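Local coordinates for fucolectin-related protein (Streptococcus pneumoniae, PDB 2WMF) that hydrolyses host blood-group carbohydrate antigens as the catalytic module of a family 98 glycoside hydrolase, an activity probably linked to fucose utilization, at residues A261-S266 and A490-S495; N254-G259 and N483-K488; W245-K250 and A268-S273. All coordinates share one frame; numbering follows the deposited sequence.

From the N terminus, strand 237-243 of the eight-stranded parallel barrel leads into helix 245-249, and the long loop that follows supplies a segment to each contact before helix 272-283 and strand 289-293 complete the barrel. Contact 3 closes this excursion locally, laying 268-273 against helix 245-249. Contacts 1 and 2 instead reach more than 220 residues ahead, to 490-495 and 483-488 respectively, after strand 477-482 of an antiparallel sheet. Their segments alternate along the chain, so the two cross each other, and each crosses contact 3 as well. Together they tie the connection between the barrel's last two strands to the C-terminal region, with Glu272 joining contact 3 to Lys488 of contact 2.

Contact 1: residues A261-S266 and A490-S495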
loop_
_atom_site.group_PDB
_atom_site.type_symbol
_atom_site.label_atom_id
_atom_site.label_comp_id
_atom_site.label_asym_id
_atom_site.label_seq_id
_atom_site.Cartn_x
_atom_site.Cartn_y
_atom_site.Cartn_z
ATOM N N ALA A 261 -9.297 9.365 -24.188
ATOM C CA ALA A 261 -10.331 8.575 -23.512
ATOM C C ALA A 261 -9.662 7.469 -22.681
ATOM O O ALA A 261 -8.807 6.731 -23.173
ATOM C CB ALA A 261 -11.309 7.977 -24.521
ATOM N N ARG A 262 -10.098 7.356 -21.439
ATOM C CA ARG A 262 -9.669 6.207 -20.597
ATOM C C ARG A 262 -10.179 4.875 -21.144
ATOM O O ARG A 262 -11.199 4.794 -21.855
ATOM C CB ARG A 262 -10.130 6.372 -19.163
ATOM C CG ARG A 262 -11.651 6.208 -19.004
ATOM C CD ARG A 262 -12.101 6.501 -17.616
ATOM N NE ARG A 262 -13.564 6.494 -17.524
ATOM C CZ ARG A 262 -14.250 6.553 -16.384
ATOM N NH1 ARG A 262 -13.631 6.600 -15.226
ATOM N NH2 ARG A 262 -15.574 6.550 -16.388
ATOM N N ASP A 263 -9.475 3.817 -20.785
ATOM C CA ASP A 263 -9.968 2.457 -20.959
ATOM C C ASP A 263 -9.204 1.515 -20.018
ATOM O O ASP A 263 -8.529 2.015 -19.091
ATOM C CB ASP A 263 -10.044 1.992 -22.451
ATOM C CG ASP A 263 -8.710 1.939 -23.174
ATOM O OD1 ASP A 263 -7.674 1.562 -22.567
ATOM O OD2 ASP A 263 -8.709 2.277 -24.398
ATOM N N MET A 264 -9.348 0.197 -20.180
ATOM C CA MET A 264 -8.675 -0.739 -19.259
ATOM C C MET A 264 -7.169 -0.513 -19.238
ATOM O O MET A 264 -6.521 -0.800 -18.232
ATOM C CB MET A 264 -8.973 -2.216 -19.576
ATOM C CG MET A 264 -10.379 -2.630 -19.249
ATOM S SD MET A 264 -10.678 -4.386 -19.459
ATOM C CE MET A 264 -10.810 -4.409 -21.260
ATOM N N ARG A 265 -6.600 0.019 -20.320
ATOM C CA ARG A 265 -5.170 0.287 -20.320
ATOM C C ARG A 265 -4.769 1.265 -19.178
ATOM O O ARG A 265 -3.613 1.293 -18.737
ATOM C CB ARG A 265 -4.755 0.774 -21.693
ATOM C CG ARG A 265 -4.831 -0.300 -22.721
ATOM C CD ARG A 265 -4.486 0.185 -24.105
ATOM N NE ARG A 265 -5.569 0.993 -24.660
ATOM C CZ ARG A 265 -5.678 1.318 -25.955
ATOM N NH1 ARG A 265 -4.729 0.985 -26.805
ATOM N NH2 ARG A 265 -6.731 2.006 -26.377
ATOM N N SER A 266 -5.717 2.076 -18.723
ATOM C CA SER A 266 -5.491 2.977 -17.593
ATOM C C SER A 266 -5.080 2.233 -16.328
ATOM O O SER A 266 -4.241 2.723 -15.551
ATOM C CB SER A 266 -6.718 3.884 -17.354
ATOM O OG SER A 266 -7.057 4.657 -18.512
ATOM N N ALA A 490 3.593 2.307 -26.103
ATOM C CA ALA A 490 3.254 1.200 -27.011
ATOM C C ALA A 490 1.847 0.632 -26.727
ATOM O O ALA A 490 1.048 0.395 -27.639
ATOM C CB ALA A 490 4.294 0.105 -26.964
ATOM N N MET A 491 1.536 0.437 -25.445
ATOM C CA MET A 491 0.269 -0.145 -25.087
ATOM C C MET A 491 -0.874 0.795 -25.533
ATOM O O MET A 491 -1.919 0.351 -26.077
ATOM C CB MET A 491 0.224 -0.378 -23.563
ATOM C CG MET A 491 -1.107 -0.923 -23.066
ATOM S SD MET A 491 -1.084 -1.203 -21.284
ATOM C CE MET A 491 -0.690 0.479 -20.731
ATOM N N TRP A 492 -0.668 2.100 -25.333
ATOM C CA TRP A 492 -1.689 3.099 -25.685
ATOM C C TRP A 492 -1.851 3.263 -27.179
ATOM O O TRP A 492 -2.884 3.784 -27.595
ATOM C CB TRP A 492 -1.420 4.436 -24.985
ATOM C CG TRP A 492 -1.868 4.404 -23.549
ATOM C CD1 TRP A 492 -1.089 4.303 -22.424
ATOM C CD2 TRP A 492 -3.228 4.376 -23.102
ATOM N NE1 TRP A 492 -1.894 4.249 -21.303
ATOM C CE2 TRP A 492 -3.210 4.291 -21.699
ATOM C CE3 TRP A 492 -4.462 4.436 -23.759
ATOM C CZ2 TRP A 492 -4.366 4.230 -20.949
ATOM C CZ3 TRP A 492 -5.608 4.377 -23.015
ATOM C CH2 TRP A 492 -5.553 4.317 -21.604
ATOM N N ALA A 493 -0.850 2.836 -27.957
ATOM C CA ALA A 493 -0.881 2.927 -29.434
ATOM C C ALA A 493 -1.656 1.806 -30.123
ATOM O O ALA A 493 -1.941 1.899 -31.316
ATOM C CB ALA A 493 0.578 3.082 -30.015
ATOM N N LEU A 494 -2.025 0.765 -29.386
ATOM C CA LEU A 494 -2.660 -0.401 -29.974
ATOM C C LEU A 494 -4.053 -0.065 -30.474
ATOM O O LEU A 494 -4.769 0.694 -29.829
ATOM C CB LEU A 494 -2.813 -1.516 -28.913
ATOM C CG LEU A 494 -1.573 -2.050 -28.206
ATOM C CD1 LEU A 494 -2.005 -3.150 -27.177
ATOM C CD2 LEU A 494 -0.618 -2.619 -29.214
ATOM N N SER A 495 -4.442 -0.682 -31.582
ATOM C CA SER A 495 -5.825 -0.661 -32.037
ATOM C C SER A 495 -6.670 -1.629 -31.222
ATOM O O SER A 495 -6.160 -2.639 -30.729
ATOM C CB SER A 495 -5.870 -1.100 -33.511
ATOM O OG SER A 495 -5.216 -0.178 -34.346
HETATM O O HOH W 1 -7.431 1.458 -29.268
#
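Arg265 reaches across to the C-terminal end of helix 489-493 and carries most of the contact. Two hydrogen bonds bind its NH1 to main-chain carbonyls. NH1 lies 3.0 Å from Met491 O, on a lone pair in the carbonyl plane. NH1 is also 3.0 Å from Leu494 O, tilted 25° from the plane of the Leu494 carbonyl. A water adds an indirect link, accepting from Arg265 NH2 and donating to Leu494 O. The last turn of the helix and the chain leaving it are thus gripped by one cation.

The guanidinium is itself oriented by a side-on salt bridge within its own segment. NE meets Asp263 OD1, and NH2 lies 2.8 Å from Asp263 OD2, both oxygens using syn lone pairs. Asp263 OD1 also takes the backbone N of Arg265 on its anti lone pair, forming an Asx turn. This pairing probably keeps the arginine charge balanced in a buried place.

Apolar contact comes from the aliphatic part of Arg265. Its CB sits over the Trp492 six-membered ring in a CH-pi contact, 3.6 Å from the centroid, while the ring's CE3 lies over one face of the guanidinium, the two planes 29° apart. Arg265 CD passes 3.7 Å from Met491 CG; the bend at chi3 (-74°) then swings NE and the guanidinium round toward Trp492 and the carbonyls. At the ring's edge, in plane, Ser266 OG lies 3.5 Å from Trp492 CH2; that hydroxyl is hydrogen-bonded to Tyr252 O, and Trp492 NE1 to Ser269 OG.

The contact joins the loop between helices 245-249 and 272-283, part of the connection between the last two barrel strands, to helix 489-493 of the C-terminal family region; helix 506-517 packs alongside, its Trp514 touching both Met491 and Leu494.

Contact 2: residues N254-G259 and N483-K488; sequences NTFETG and NYRTDK
With chi1 at -177° and chi2 also extended, Arg485 reaches straight out toward Thr255 and Phe256, then bends at chi3 (76°) to lay its guanidinium beside them. Thr255 holds OG1 beside its backbone N, which sets the methyl CG2 trans to that N and against the arginine, 3.9 Å from Arg485 CD; the same methyl lies over the centre of the Phe256 ring. Phe256 brings its CE2 over one face of the guanidinium, ring and guanidinium planes 80° apart; Phe256 CZ is 3.8 Å from Arg485 NH1. The polar end of Arg485 has its strongest partner in His465.

Beside this group, Asn254 OD1 packs 3.3 Å from Lys488 CB, while its ND2 is hydrogen-bonded to Thr489 OG1. Water mediates the polar links. One molecule donates to Asn254 OD1 (2.8 Å), accepts from Lys488 N (3.0 Å) and pairs with Thr255 OG1; a second joins Thr255 OG1 to Lys488 NZ. That ammonium is further held by Thr486 O and OG1 and by a salt bridge to Glu272.

A type II beta turn from Asn254 to Glu257, closed by Glu257 N to Asn254 O, presents Thr255 and Phe256 to the partner segment. The contact sets a surface turn of the loop after helix 245-249 against the connection from strand 477-482 to helix 489-493, beside the start of helix 272-283.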
loop_
_atom_site.group_PDB
_atom_site.type_symbol
_atom_site.label_atom_id
_atom_site.label_comp_id
_atom_site.label_asym_id
_atom_site.label_seq_id
_atom_site.Cartn_x
_atom_site.Cartn_y
_atom_site.Cartn_z
ATOM N N ASN A 254 -1.777 7.492 -20.744
ATOM C CA ASN A 254 -0.313 7.419 -20.734
ATOM C C ASN A 254 0.268 8.422 -19.745
ATOM O O ASN A 254 -0.331 9.482 -19.487
ATOM C CB ASN A 254 0.220 7.674 -22.143
ATOM C CG ASN A 254 1.644 7.201 -22.340
ATOM O OD1 ASN A 254 2.246 6.601 -21.445
ATOM N ND2 ASN A 254 2.196 7.489 -23.513
ATOM N N THR A 255 1.447 8.153 -19.202
ATOM C CA THR A 255 2.007 9.051 -18.190
ATOM C C THR A 255 2.067 10.501 -18.724
ATOM O O THR A 255 2.620 10.753 -19.804
ATOM C CB THR A 255 3.426 8.601 -17.764
ATOM O OG1 THR A 255 3.466 7.177 -17.781
ATOM C CG2 THR A 255 3.780 9.135 -16.362
ATOM N N PHE A 256 1.520 11.415 -17.905
ATOM C CA PHE A 256 1.461 12.857 -18.167
ATOM C C PHE A 256 0.493 13.316 -19.282
ATOM O O PHE A 256 0.348 14.518 -19.538
ATOM C CB PHE A 256 2.840 13.432 -18.441
ATOM C CG PHE A 256 3.917 12.973 -17.464
ATOM C CD1 PHE A 256 3.736 13.201 -16.101
ATOM C CD2 PHE A 256 5.102 12.419 -17.908
ATOM C CE1 PHE A 256 4.678 12.794 -15.193
ATOM C CE2 PHE A 256 6.085 12.048 -16.997
ATOM C CZ PHE A 256 5.876 12.243 -15.631
ATOM N N GLU A 257 -0.156 12.373 -19.929
ATOM C CA GLU A 257 -0.999 12.652 -21.108
ATOM C C GLU A 257 -2.353 13.207 -20.701
ATOM O O GLU A 257 -2.958 12.798 -19.701
ATOM C CB GLU A 257 -1.159 11.373 -21.930
ATOM C CG GLU A 257 -2.023 11.467 -23.185
ATOM C CD GLU A 257 -2.100 10.116 -23.866
ATOM O OE1 GLU A 257 -2.612 9.124 -23.266
ATOM O OE2 GLU A 257 -1.649 10.054 -25.015
ATOM N N THR A 258 -2.845 14.159 -21.493
ATOM C CA THR A 258 -4.219 14.679 -21.360
ATOM C C THR A 258 -4.954 14.517 -22.704
ATOM O O THR A 258 -4.332 14.340 -23.764
ATOM C CB THR A 258 -4.271 16.149 -20.940
ATOM O OG1 THR A 258 -3.709 16.948 -21.994
ATOM C CG2 THR A 258 -3.509 16.404 -19.640
ATOM N N GLY A 259 -6.273 14.512 -22.606
ATOM C CA GLY A 259 -7.131 14.500 -23.781
ATOM C C GLY A 259 -7.382 13.185 -24.478
ATOM O O GLY A 259 -7.980 13.155 -25.564
ATOM N N ASN A 483 13.414 4.674 -9.297
ATOM C CA ASN A 483 12.519 5.450 -10.127
ATOM C C ASN A 483 11.860 4.641 -11.247
ATOM O O ASN A 483 11.442 5.206 -12.263
ATOM C CB ASN A 483 13.283 6.673 -10.695
ATOM C CG ASN A 483 14.313 6.281 -11.743
ATOM O OD1 ASN A 483 14.545 5.089 -12.011
ATOM N ND2 ASN A 483 14.929 7.280 -12.339
ATOM N N TYR A 484 11.708 3.333 -11.056
ATOM C CA TYR A 484 11.323 2.441 -12.172
ATOM C C TYR A 484 9.969 2.879 -12.758
ATOM O O TYR A 484 8.964 2.980 -12.024
ATOM C CB TYR A 484 11.209 0.979 -11.711
ATOM C CG TYR A 484 11.087 -0.001 -12.896
ATOM C CD1 TYR A 484 12.115 -0.152 -13.810
ATOM C CD2 TYR A 484 9.930 -0.726 -13.102
ATOM C CE1 TYR A 484 11.995 -0.963 -14.889
ATOM C CE2 TYR A 484 9.805 -1.588 -14.199
ATOM C CZ TYR A 484 10.859 -1.728 -15.074
ATOM O OH TYR A 484 10.758 -2.555 -16.179
ATOM N N ARG A 485 9.942 3.203 -14.051
ATOM C CA ARG A 485 8.702 3.511 -14.730
ATOM C C ARG A 485 8.902 3.123 -16.181
ATOM O O ARG A 485 9.716 3.737 -16.860
ATOM C CB ARG A 485 8.336 4.999 -14.621
ATOM C CG ARG A 485 6.978 5.321 -15.278
ATOM C CD ARG A 485 6.653 6.792 -15.289
ATOM N NE ARG A 485 7.423 7.488 -16.315
ATOM C CZ ARG A 485 8.108 8.604 -16.139
ATOM N NH1 ARG A 485 8.083 9.252 -14.975
ATOM N NH2 ARG A 485 8.815 9.104 -17.165
ATOM N N THR A 486 8.128 2.157 -16.650
ATOM C CA THR A 486 8.189 1.758 -18.066
ATOM C C THR A 486 7.398 2.776 -18.908
ATOM O O THR A 486 6.424 3.361 -18.418
ATOM C CB THR A 486 7.632 0.335 -18.282
ATOM O OG1 THR A 486 6.219 0.310 -17.947
ATOM C CG2 THR A 486 8.427 -0.685 -17.497
ATOM N N ASP A 487 7.784 2.946 -20.174
ATOM C CA ASP A 487 7.032 3.764 -21.116
ATOM C C ASP A 487 5.767 2.996 -21.554
ATOM O O ASP A 487 5.854 1.872 -22.080
ATOM C CB ASP A 487 7.923 4.068 -22.327
ATOM C CG ASP A 487 7.242 4.905 -23.380
ATOM O OD1 ASP A 487 6.177 5.492 -23.079
ATOM O OD2 ASP A 487 7.813 4.983 -24.495
ATOM N N LYS A 488 4.593 3.598 -21.311
ATOM C CA LYS A 488 3.311 2.961 -21.611
ATOM C C LYS A 488 2.808 3.321 -23.014
ATOM O O LYS A 488 1.688 2.960 -23.387
ATOM C CB LYS A 488 2.246 3.393 -20.597
ATOM C CG LYS A 488 2.637 3.240 -19.067
ATOM C CD LYS A 488 3.010 1.802 -18.762
ATOM C CE LYS A 488 3.327 1.571 -17.291
ATOM N NZ LYS A 488 4.394 2.447 -16.727
HETATM O O HOH W 2 4.631 6.289 -20.062
HETATM O O HOH W 3 3.210 4.946 -15.989
#

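Contact 3: residues W245-K250 and A268-S273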
loop_
_atom_site.group_PDB
_atom_site.type_symbol
_atom_site.label_atom_id
_atom_site.label_comp_id
_atom_site.label_asym_id
_atom_site.label_seq_id
_atom_site.Cartn_x
_atom_site.Cartn_y
_atom_site.Cartn_z
ATOM N N TRP A 245 -6.593 0.801 -10.526
ATOM C CA TRP A 245 -7.860 1.297 -11.094
ATOM C C TRP A 245 -8.075 2.778 -10.745
ATOM O O TRP A 245 -8.856 3.467 -11.418
ATOM C CB TRP A 245 -9.070 0.475 -10.619
ATOM C CG TRP A 245 -9.365 -0.789 -11.365
ATOM C CD1 TRP A 245 -9.091 -2.070 -10.979
ATOM C CD2 TRP A 245 -10.071 -0.893 -12.608
ATOM N NE1 TRP A 245 -9.554 -2.958 -11.909
ATOM C CE2 TRP A 245 -10.193 -2.273 -12.908
ATOM C CE3 TRP A 245 -10.625 0.033 -13.481
ATOM C CZ2 TRP A 245 -10.806 -2.745 -14.083
ATOM C CZ3 TRP A 245 -11.263 -0.436 -14.646
ATOM C CH2 TRP A 245 -11.325 -1.818 -14.931
ATOM N N LYS A 246 -7.410 3.288 -9.699
ATOM C CA LYS A 246 -7.495 4.756 -9.429
ATOM C C LYS A 246 -7.135 5.569 -10.697
ATOM O O LYS A 246 -7.690 6.686 -10.919
ATOM C CB LYS A 246 -6.648 5.181 -8.234
ATOM C CG LYS A 246 -5.125 5.262 -8.460
ATOM C CD LYS A 246 -4.395 5.890 -7.282
ATOM C CE LYS A 246 -4.562 5.128 -5.987
ATOM N NZ LYS A 246 -4.069 3.719 -6.009
ATOM N N TRP A 247 -6.191 5.046 -11.473
ATOM C CA TRP A 247 -5.693 5.754 -12.649
ATOM C C TRP A 247 -6.860 5.940 -13.660
ATOM O O TRP A 247 -7.058 7.030 -14.242
ATOM C CB TRP A 247 -4.479 5.032 -13.263
ATOM C CG TRP A 247 -3.540 5.894 -14.048
ATOM C CD1 TRP A 247 -3.444 5.952 -15.389
ATOM C CD2 TRP A 247 -2.532 6.774 -13.536
ATOM N NE1 TRP A 247 -2.433 6.818 -15.781
ATOM C CE2 TRP A 247 -1.883 7.368 -14.646
ATOM C CE3 TRP A 247 -2.096 7.109 -12.242
ATOM C CZ2 TRP A 247 -0.803 8.249 -14.493
ATOM C CZ3 TRP A 247 -1.045 8.001 -12.106
ATOM C CH2 TRP A 247 -0.425 8.569 -13.208
ATOM N N TRP A 248 -7.648 4.884 -13.820
ATOM C CA TRP A 248 -8.893 4.881 -14.650
ATOM C C TRP A 248 -9.947 5.804 -14.048
ATOM O O TRP A 248 -10.576 6.588 -14.760
ATOM C CB TRP A 248 -9.425 3.457 -14.742
ATOM C CG TRP A 248 -10.662 3.307 -15.582
ATOM C CD1 TRP A 248 -10.727 3.115 -16.940
ATOM C CD2 TRP A 248 -11.997 3.321 -15.105
ATOM N NE1 TRP A 248 -12.048 3.018 -17.328
ATOM C CE2 TRP A 248 -12.841 3.130 -16.216
ATOM C CE3 TRP A 248 -12.574 3.461 -13.835
ATOM C CZ2 TRP A 248 -14.217 3.090 -16.108
ATOM C CZ3 TRP A 248 -13.962 3.407 -13.732
ATOM C CH2 TRP A 248 -14.767 3.237 -14.874
ATOM N N GLU A 249 -10.125 5.758 -12.728
ATOM C CA GLU A 249 -11.125 6.618 -12.058
ATOM C C GLU A 249 -10.834 8.117 -12.307
ATOM O O GLU A 249 -11.764 8.924 -12.438
ATOM C CB GLU A 249 -11.174 6.317 -10.560
ATOM C CG GLU A 249 -11.702 4.904 -10.201
ATOM C CD GLU A 249 -13.216 4.741 -10.342
ATOM O OE1 GLU A 249 -13.928 5.755 -10.598
ATOM O OE2 GLU A 249 -13.676 3.554 -10.168
ATOM N N LYS A 250 -9.545 8.464 -12.344
ATOM C CA LYS A 250 -9.056 9.846 -12.595
ATOM C C LYS A 250 -9.134 10.276 -14.050
ATOM O O LYS A 250 -8.867 11.461 -14.371
ATOM C CB LYS A 250 -7.606 9.967 -12.117
ATOM C CG LYS A 250 -7.478 9.884 -10.611
ATOM C CD LYS A 250 -8.079 11.060 -9.839
ATOM C CE LYS A 250 -7.361 12.388 -9.986
ATOM N NZ LYS A 250 -8.057 13.488 -9.204
ATOM N N ALA A 268 -3.246 -0.225 -16.185
ATOM C CA ALA A 268 -1.879 -0.666 -16.436
ATOM C C ALA A 268 -0.922 0.514 -16.662
ATOM O O ALA A 268 0.191 0.343 -17.182
ATOM C CB ALA A 268 -1.855 -1.689 -17.638
ATOM N N SER A 269 -1.344 1.700 -16.190
ATOM C CA SER A 269 -0.623 2.922 -16.436
ATOM C C SER A 269 -0.153 3.725 -15.202
ATOM O O SER A 269 0.569 4.701 -15.336
ATOM C CB SER A 269 -1.414 3.817 -17.395
ATOM O OG SER A 269 -1.589 3.181 -18.664
ATOM N N GLU A 270 -0.530 3.308 -13.996
ATOM C CA GLU A 270 0.036 3.955 -12.794
ATOM C C GLU A 270 1.539 3.598 -12.745
ATOM O O GLU A 270 1.881 2.399 -12.787
ATOM C CB GLU A 270 -0.642 3.467 -11.523
ATOM C CG GLU A 270 -0.009 4.103 -10.285
ATOM C CD GLU A 270 -0.697 3.884 -8.955
ATOM O OE1 GLU A 270 -1.878 3.522 -8.926
ATOM O OE2 GLU A 270 0.012 4.139 -7.912
ATOM N N PRO A 271 2.426 4.600 -12.674
ATOM C CA PRO A 271 3.866 4.285 -12.661
ATOM C C PRO A 271 4.229 3.222 -11.607
ATOM O O PRO A 271 3.737 3.239 -10.467
ATOM C CB PRO A 271 4.511 5.628 -12.374
ATOM C CG PRO A 271 3.564 6.594 -12.960
ATOM C CD PRO A 271 2.199 6.057 -12.662
ATOM N N GLU A 272 5.080 2.296 -12.026
ATOM C CA GLU A 272 5.519 1.174 -11.154
ATOM C C GLU A 272 6.072 1.657 -9.817
ATOM O O GLU A 272 5.697 1.161 -8.750
ATOM C CB GLU A 272 6.556 0.302 -11.875
ATOM C CG GLU A 272 5.973 -0.499 -13.066
ATOM C CD GLU A 272 5.948 0.169 -14.412
ATOM O OE1 GLU A 272 6.001 1.441 -14.506
ATOM O OE2 GLU A 272 5.881 -0.617 -15.412
ATOM N N SER A 273 6.964 2.624 -9.865
ATOM C CA SER A 273 7.554 3.150 -8.620
ATOM C C SER A 273 6.513 3.873 -7.767
ATOM O O SER A 273 6.643 3.964 -6.537
ATOM C CB SER A 273 8.696 4.097 -8.930
ATOM O OG SER A 273 8.224 5.099 -9.794
#
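Trp247 lays one face of its indole over the backbone of Ser269 and Glu270 and over Pro271 CD, packing helix 245-249 onto the approach to helix 272-283. Both belong to the connection between strands 237-243 and 289-293, the last two of a (beta/alpha)8 barrel. The CB of Trp247 leaves its helix toward 268-273, and chi1 then swings the indole flat over that chain.

Two CH-pi contacts share that face of the six-membered ring. Glu270 CA stands 4.1 Å from the centroid, 21° off the normal, and Pro271 CD is at the same distance, more inclined at 28°. The side chains of Trp247 and Pro271 cross at about a right angle. Toward the pyrrole end, Ser269 CB lies 3.6 Å from Trp247 NE1, and Ser269 O sits above the plane, offset toward the rim. The indole N-H has its main polar partner in Thr253, and Ser269 OG has its own in Arg265 O. Pro271 occupies the N-cap position of helix 272-283.

Burial beneath the indole has a polar cost: Glu270 N has no partner in the model.

Alongside the ring, the Glu270 chain runs out extended, its carboxylate 23° from the indole plane. Lys246 arrives from the same helix as Trp247 and curls through bends at chi3 and chi4. Its ammonium is held chiefly by Asp243 O, with Asn213 and a salt bridge to Glu278 also contributing. Across the contact it makes a long salt bridge, Lys246 NZ standing 3.7 Å from Glu270 OE1.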